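Acetylcholine-binding protein (Bulinus truncatus, PDB 2BJ0) probably binds acetylcholine as a soluble pentamer whose subunits resemble the extracellular ligand-binding domain of nicotinic acetylcholine receptors. Local coordinates at residues G132-I137 and T197-K202; R136-S141 and Y191-I196. All blocks are in the same frame, centred on the assembly; numbering follows the deposited sequence.

Interaction 1 of 2, residues G132-I137 and T197-K202; sequences GATCRI and TFAFRK
The CB methylene of C135 lies over one face of the F198 ring, a CH-pi contact in which CB stands 4.0 Å from the ring centroid and 24° off the normal. The two residues face each other across an antiparallel pair of strands, 133-137 and 197-202, in the immunoglobulin-like beta sandwich of the ligand-binding domain. A133, C135, F198 and F200 point into the sandwich, where L33, I36 and F120 of other strands pack against F198. F198 CG sits between the backbone N and the carbonyl carbon (chi1 65°), a setting that lets the ring lean toward the neighbouring strand and lie beneath the cysteine. I137 reaches the same ring from its rim, CD1 meeting CE1 of F198 at 3.7 Å. With an alanine here instead of F198, C135 CB and I137 CD1 are likely to lose the ring they share, leaving a gap beside the disulfide. That disulfide, from C135 to C122, closes the Cys-loop of this receptor family; F198 packs on C135 CB and F200 on SG. A133 and F200 form a hydrogen-bonded pair, as do C135 and F198, which trade two nearly straight backbone bonds, C135 N to F198 O being 2.8 Å. The other side of the sheet is more polar and more exposed, which suits threonine and arginine. There the methyls T134 CG2 and T197 CG2 meet at 3.7 Å, while the R136 chain runs alongside T197, its CG 3.3 Å from OG1. A bend at chi3 (-86°) then folds the R136 guanidinium back over T134, whose CG2 lies above one face. Inside, C135 SG touches F200 at the ring edge, in its plane, 3.7 Å from CE1.

Interaction 2 of 2, residues R136-S141 and Y191-I196; sequences RIKVGS and YDDIEI
K138 lays its extended chain obliquely across the carboxylate of D193, CG and CE both resting against it, with CE 3.7 Å from OD2. The opposite charges probably attract, though K138 NZ stays 4.5 Å from D193 OD2, too far for a salt bridge, and hydrogen-bonds instead to Y184, while D193 OD1 is taken by N180. OD2 is buried with no polar partner in the model, a cost that the nearby ammonium may partly offset. With chi1 at 66°, D193 tucks its carboxylate above its own backbone, against the lysine chain. Farther along, E195 OE2 lies against the aliphatic part of R136, 3.1 Å from CD; the opposite charges are near each other but form no salt bridge, R136 NE being 4.5 Å from E195 OE2. These strands are antiparallel neighbours in the four-stranded sheet of the sandwich, joined by backbone bonds at I137-I196 and V139-I194. Their branched apolar side chains suit the inner face, where F31 of strand 25-40 packs on V139, I194 and I196; I137 CB and I196 CB are 4.2 Å apart. At G140 a side chain would run into D192 O, so glycine fits. Beyond it the strands part and two waters fill in: one takes a bond from S141 N and donates to D192 O, the other donates to both S141 O and D192 O. The Y191 ring meets S141 O with its edge, CD2 lying 3.6 Å away.

Interactions 1 and 2 are consecutive lengths of one long antiparallel pairing of strands distant in sequence, 133-141 with 190-202, their centres about 16 Å apart. R136 and I137 belong to both: R136 lies beside T197 in one and E195 in the other, while I137 continues the apolar inner row from F198 to I196. The centre of interaction 1, with its disulfide cysteine, lies about 19 Å from the centre of the chain, that of interaction 2 about 9 Å. Interaction 2 reaches a neighbouring subunit at one residue, Y191, which packs on Q72 of that subunit. The side chain of Y191 is about 3 Å from a bound CXS, probably from the crystallisation liquor, consistent with the interfacial ligand pocket of this family.

Interaction 1 of 2, residues G132-I137 and T197-K202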
loop_
_atom_site.group_PDB
_atom_site.type_symbol
_atom_site.label_atom_id
_atom_site.label_comp_id
_atom_site.label_asym_id
_atom_site.label_seq_id
_atom_site.Cartn_x
_atom_site.Cartn_y
_atom_site.Cartn_z
ATOM N N GLY A 132 21.476 28.277 -13.518
ATOM C CA GLY A 132 20.708 27.307 -12.734
ATOM C C GLY A 132 21.388 25.956 -12.616
ATOM O O GLY A 132 22.567 25.830 -12.915
ATOM N N ALA A 133 20.643 24.946 -12.172
ATOM C CA ALA A 133 21.164 23.583 -12.093
ATOM C C ALA A 133 20.620 22.710 -13.232
ATOM O O ALA A 133 19.473 22.857 -13.629
ATOM C CB ALA A 133 20.841 22.989 -10.750
ATOM N N THR A 134 21.466 21.821 -13.757
ATOM C CA THR A 134 21.094 20.870 -14.797
ATOM C C THR A 134 20.836 19.481 -14.217
ATOM O O THR A 134 21.697 18.904 -13.527
ATOM C CB THR A 134 22.165 20.800 -15.900
ATOM O OG1 THR A 134 22.202 22.045 -16.600
ATOM C CG2 THR A 134 21.728 19.841 -16.993
ATOM N N CYS A 135 19.651 18.944 -14.519
ATOM C CA CYS A 135 19.245 17.645 -14.034
ATOM C C CYS A 135 18.891 16.730 -15.174
ATOM O O CYS A 135 18.463 17.188 -16.227
ATOM C CB CYS A 135 18.077 17.805 -13.069
ATOM S SG CYS A 135 18.633 18.858 -11.719
ATOM N N ARG A 136 19.091 15.438 -14.954
ATOM C CA ARG A 136 18.829 14.418 -15.956
ATOM C C ARG A 136 17.885 13.341 -15.413
ATOM O O ARG A 136 18.035 12.901 -14.270
ATOM C CB ARG A 136 20.147 13.797 -16.423
ATOM C CG ARG A 136 20.836 14.620 -17.545
ATOM C CD ARG A 136 22.372 14.479 -17.643
ATOM N NE ARG A 136 23.083 15.412 -16.759
ATOM C CZ ARG A 136 23.730 16.511 -17.160
ATOM N NH1 ARG A 136 23.783 16.836 -18.455
ATOM N NH2 ARG A 136 24.339 17.283 -16.264
ATOM N N ILE A 137 16.908 12.933 -16.227
ATOM C CA ILE A 137 16.059 11.792 -15.882
ATOM C C ILE A 137 16.183 10.715 -16.964
ATOM O O ILE A 137 15.985 10.996 -18.147
ATOM C CB ILE A 137 14.583 12.240 -15.720
ATOM C CG1 ILE A 137 14.416 13.175 -14.535
ATOM C CG2 ILE A 137 13.664 11.017 -15.579
ATOM C CD1 ILE A 137 13.136 14.028 -14.634
ATOM N N THR A 197 16.916 15.971 -20.108
ATOM C CA THR A 197 17.827 16.919 -19.501
ATOM C C THR A 197 17.096 18.256 -19.366
ATOM O O THR A 197 16.503 18.738 -20.323
ATOM C CB THR A 197 19.106 17.061 -20.374
ATOM O OG1 THR A 197 19.794 15.797 -20.407
ATOM C CG2 THR A 197 20.099 17.970 -19.701
ATOM N N PHE A 198 17.093 18.821 -18.164
ATOM C CA PHE A 198 16.497 20.114 -17.962
ATOM C C PHE A 198 17.371 20.981 -17.072
ATOM O O PHE A 198 18.202 20.471 -16.308
ATOM C CB PHE A 198 15.027 20.015 -17.485
ATOM C CG PHE A 198 14.855 19.395 -16.118
ATOM C CD1 PHE A 198 14.771 18.018 -15.971
ATOM C CD2 PHE A 198 14.762 20.202 -14.986
ATOM C CE1 PHE A 198 14.605 17.457 -14.692
ATOM C CE2 PHE A 198 14.597 19.638 -13.690
ATOM C CZ PHE A 198 14.524 18.283 -13.564
ATOM N N ALA A 199 17.235 22.297 -17.240
ATOM C CA ALA A 199 17.881 23.262 -16.390
ATOM C C ALA A 199 16.814 24.075 -15.697
ATOM O O ALA A 199 15.842 24.466 -16.310
ATOM C CB ALA A 199 18.778 24.189 -17.227
ATOM N N PHE A 200 16.997 24.324 -14.410
ATOM C CA PHE A 200 16.057 25.129 -13.650
ATOM C C PHE A 200 16.773 25.952 -12.580
ATOM O O PHE A 200 17.877 25.617 -12.179
ATOM C CB PHE A 200 14.976 24.222 -13.014
ATOM C CG PHE A 200 15.420 23.499 -11.757
ATOM C CD1 PHE A 200 16.274 22.410 -11.827
ATOM C CD2 PHE A 200 14.931 23.886 -10.512
ATOM C CE1 PHE A 200 16.669 21.751 -10.670
ATOM C CE2 PHE A 200 15.307 23.228 -9.358
ATOM C CZ PHE A 200 16.177 22.166 -9.432
ATOM N N ARG A 201 16.127 26.994 -12.075
ATOM C CA ARG A 201 16.723 27.798 -11.022
ATOM C C ARG A 201 15.644 28.242 -10.027
ATOM O O ARG A 201 14.476 28.133 -10.330
ATOM C CB ARG A 201 17.460 29.001 -11.640
ATOM C CG ARG A 201 16.544 29.944 -12.416
ATOM C CD ARG A 201 17.132 31.325 -12.740
ATOM N NE ARG A 201 16.142 32.137 -13.453
ATOM C CZ ARG A 201 16.413 32.882 -14.522
ATOM N NH1 ARG A 201 17.644 32.917 -15.023
ATOM N NH2 ARG A 201 15.444 33.568 -15.111
ATOM N N LYS A 202 16.029 28.695 -8.829
ATOM C CA LYS A 202 15.067 29.271 -7.877
ATOM C C LYS A 202 14.567 30.640 -8.392
ATOM O O LYS A 202 15.311 31.342 -9.064
ATOM C CB LYS A 202 15.688 29.400 -6.480
ATOM C CG LYS A 202 16.205 28.079 -5.918
ATOM C CD LYS A 202 16.990 28.235 -4.633
ATOM C CE LYS A 202 16.201 27.677 -3.441
ATOM N NZ LYS A 202 17.064 27.234 -2.263
#

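Interaction 2 of 2, residues R136-S141 and Y191-I196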
loop_
_atom_site.group_PDB
_atom_site.type_symbol
_atom_site.label_atom_id
_atom_site.label_comp_id
_atom_site.label_asym_id
_atom_site.label_seq_id
_atom_site.Cartn_x
_atom_site.Cartn_y
_atom_site.Cartn_z
ATOM N N ARG A 136 19.091 15.438 -14.954
ATOM C CA ARG A 136 18.829 14.418 -15.956
ATOM C C ARG A 136 17.885 13.341 -15.413
ATOM O O ARG A 136 18.035 12.901 -14.270
ATOM C CB ARG A 136 20.147 13.797 -16.423
ATOM C CG ARG A 136 20.836 14.620 -17.545
ATOM C CD ARG A 136 22.372 14.479 -17.643
ATOM N NE ARG A 136 23.083 15.412 -16.759
ATOM C CZ ARG A 136 23.730 16.511 -17.160
ATOM N NH1 ARG A 136 23.783 16.836 -18.455
ATOM N NH2 ARG A 136 24.339 17.283 -16.264
ATOM N N ILE A 137 16.908 12.933 -16.227
ATOM C CA ILE A 137 16.059 11.792 -15.882
ATOM C C ILE A 137 16.183 10.715 -16.964
ATOM O O ILE A 137 15.985 10.996 -18.147
ATOM C CB ILE A 137 14.583 12.240 -15.720
ATOM C CG1 ILE A 137 14.416 13.175 -14.535
ATOM C CG2 ILE A 137 13.664 11.017 -15.579
ATOM C CD1 ILE A 137 13.136 14.028 -14.634
ATOM N N LYS A 138 16.499 9.491 -16.545
ATOM C CA LYS A 138 16.712 8.371 -17.454
ATOM C C LYS A 138 15.532 7.396 -17.399
ATOM O O LYS A 138 15.208 6.866 -16.324
ATOM C CB LYS A 138 18.030 7.672 -17.112
ATOM C CG LYS A 138 18.450 6.589 -18.112
ATOM C CD LYS A 138 19.855 6.039 -17.769
ATOM C CE LYS A 138 20.088 4.620 -18.324
ATOM N NZ LYS A 138 21.440 4.097 -17.910
ATOM N N VAL A 139 14.876 7.184 -18.546
ATOM C CA VAL A 139 13.725 6.291 -18.640
ATOM C C VAL A 139 13.943 5.211 -19.683
ATOM O O VAL A 139 14.359 5.504 -20.836
ATOM C CB VAL A 139 12.462 7.076 -19.098
ATOM C CG1 VAL A 139 11.192 6.230 -18.887
ATOM C CG2 VAL A 139 12.349 8.428 -18.395
ATOM N N GLY A 140 13.649 3.968 -19.331
ATOM C CA GLY A 140 13.681 2.908 -20.349
ATOM C C GLY A 140 13.041 1.649 -19.815
ATOM O O GLY A 140 12.633 1.615 -18.643
ATOM N N SER A 141 12.909 0.628 -20.659
ATOM C CA SER A 141 12.367 -0.633 -20.195
ATOM C C SER A 141 13.376 -1.292 -19.286
ATOM O O SER A 141 14.581 -1.343 -19.582
ATOM C CB SER A 141 12.026 -1.548 -21.351
ATOM O OG SER A 141 11.761 -2.852 -20.913
ATOM N N TYR A 191 19.906 -2.086 -24.372
ATOM C CA TYR A 191 18.632 -1.533 -23.948
ATOM C C TYR A 191 18.543 -0.087 -24.422
ATOM O O TYR A 191 19.506 0.640 -24.322
ATOM C CB TYR A 191 18.534 -1.612 -22.422
ATOM C CG TYR A 191 18.226 -3.015 -21.956
ATOM C CD1 TYR A 191 19.160 -4.047 -22.107
ATOM C CD2 TYR A 191 16.997 -3.325 -21.377
ATOM C CE1 TYR A 191 18.869 -5.358 -21.693
ATOM C CE2 TYR A 191 16.702 -4.617 -20.971
ATOM C CZ TYR A 191 17.635 -5.625 -21.127
ATOM O OH TYR A 191 17.332 -6.917 -20.738
ATOM N N ASP A 192 17.398 0.323 -24.947
ATOM C CA ASP A 192 17.149 1.726 -25.241
ATOM C C ASP A 192 16.765 2.530 -23.999
ATOM O O ASP A 192 16.047 2.039 -23.122
ATOM C CB ASP A 192 16.012 1.850 -26.218
ATOM C CG ASP A 192 16.366 1.335 -27.607
ATOM O OD1 ASP A 192 17.537 0.988 -27.871
ATOM O OD2 ASP A 192 15.503 1.219 -28.474
ATOM N N ASP A 193 17.222 3.773 -23.938
ATOM C CA ASP A 193 16.668 4.698 -22.967
ATOM C C ASP A 193 16.459 6.062 -23.582
ATOM O O ASP A 193 17.091 6.406 -24.588
ATOM C CB ASP A 193 17.492 4.756 -21.682
ATOM C CG ASP A 193 18.858 5.332 -21.894
ATOM O OD1 ASP A 193 19.002 6.577 -21.870
ATOM O OD2 ASP A 193 19.864 4.610 -22.058
ATOM N N ILE A 194 15.529 6.816 -23.020
ATOM C CA ILE A 194 15.449 8.229 -23.346
ATOM C C ILE A 194 15.882 8.989 -22.106
ATOM O O ILE A 194 15.478 8.663 -20.974
ATOM C CB ILE A 194 14.039 8.622 -23.821
ATOM C CG1 ILE A 194 13.753 7.917 -25.143
ATOM C CG2 ILE A 194 13.902 10.164 -23.966
ATOM C CD1 ILE A 194 12.386 8.174 -25.736
ATOM N N GLU A 195 16.729 9.984 -22.316
ATOM C CA GLU A 195 17.231 10.789 -21.233
ATOM C C GLU A 195 16.682 12.201 -21.329
ATOM O O GLU A 195 16.932 12.904 -22.322
ATOM C CB GLU A 195 18.753 10.798 -21.279
ATOM C CG GLU A 195 19.389 11.674 -20.208
ATOM C CD GLU A 195 20.720 11.117 -19.708
ATOM O OE1 GLU A 195 20.965 9.882 -19.848
ATOM O OE2 GLU A 195 21.519 11.922 -19.163
ATOM N N ILE A 196 15.959 12.623 -20.295
ATOM C CA ILE A 196 15.506 13.996 -20.202
ATOM C C ILE A 196 16.546 14.854 -19.493
ATOM O O ILE A 196 17.002 14.505 -18.416
ATOM C CB ILE A 196 14.149 14.104 -19.473
ATOM C CG1 ILE A 196 13.097 13.253 -20.176
ATOM C CG2 ILE A 196 13.684 15.542 -19.432
ATOM C CD1 ILE A 196 11.896 12.992 -19.304
HETATM O O HOH W 1 13.973 0.636 -23.393
HETATM O O HOH W 2 16.500 0.431 -20.479
#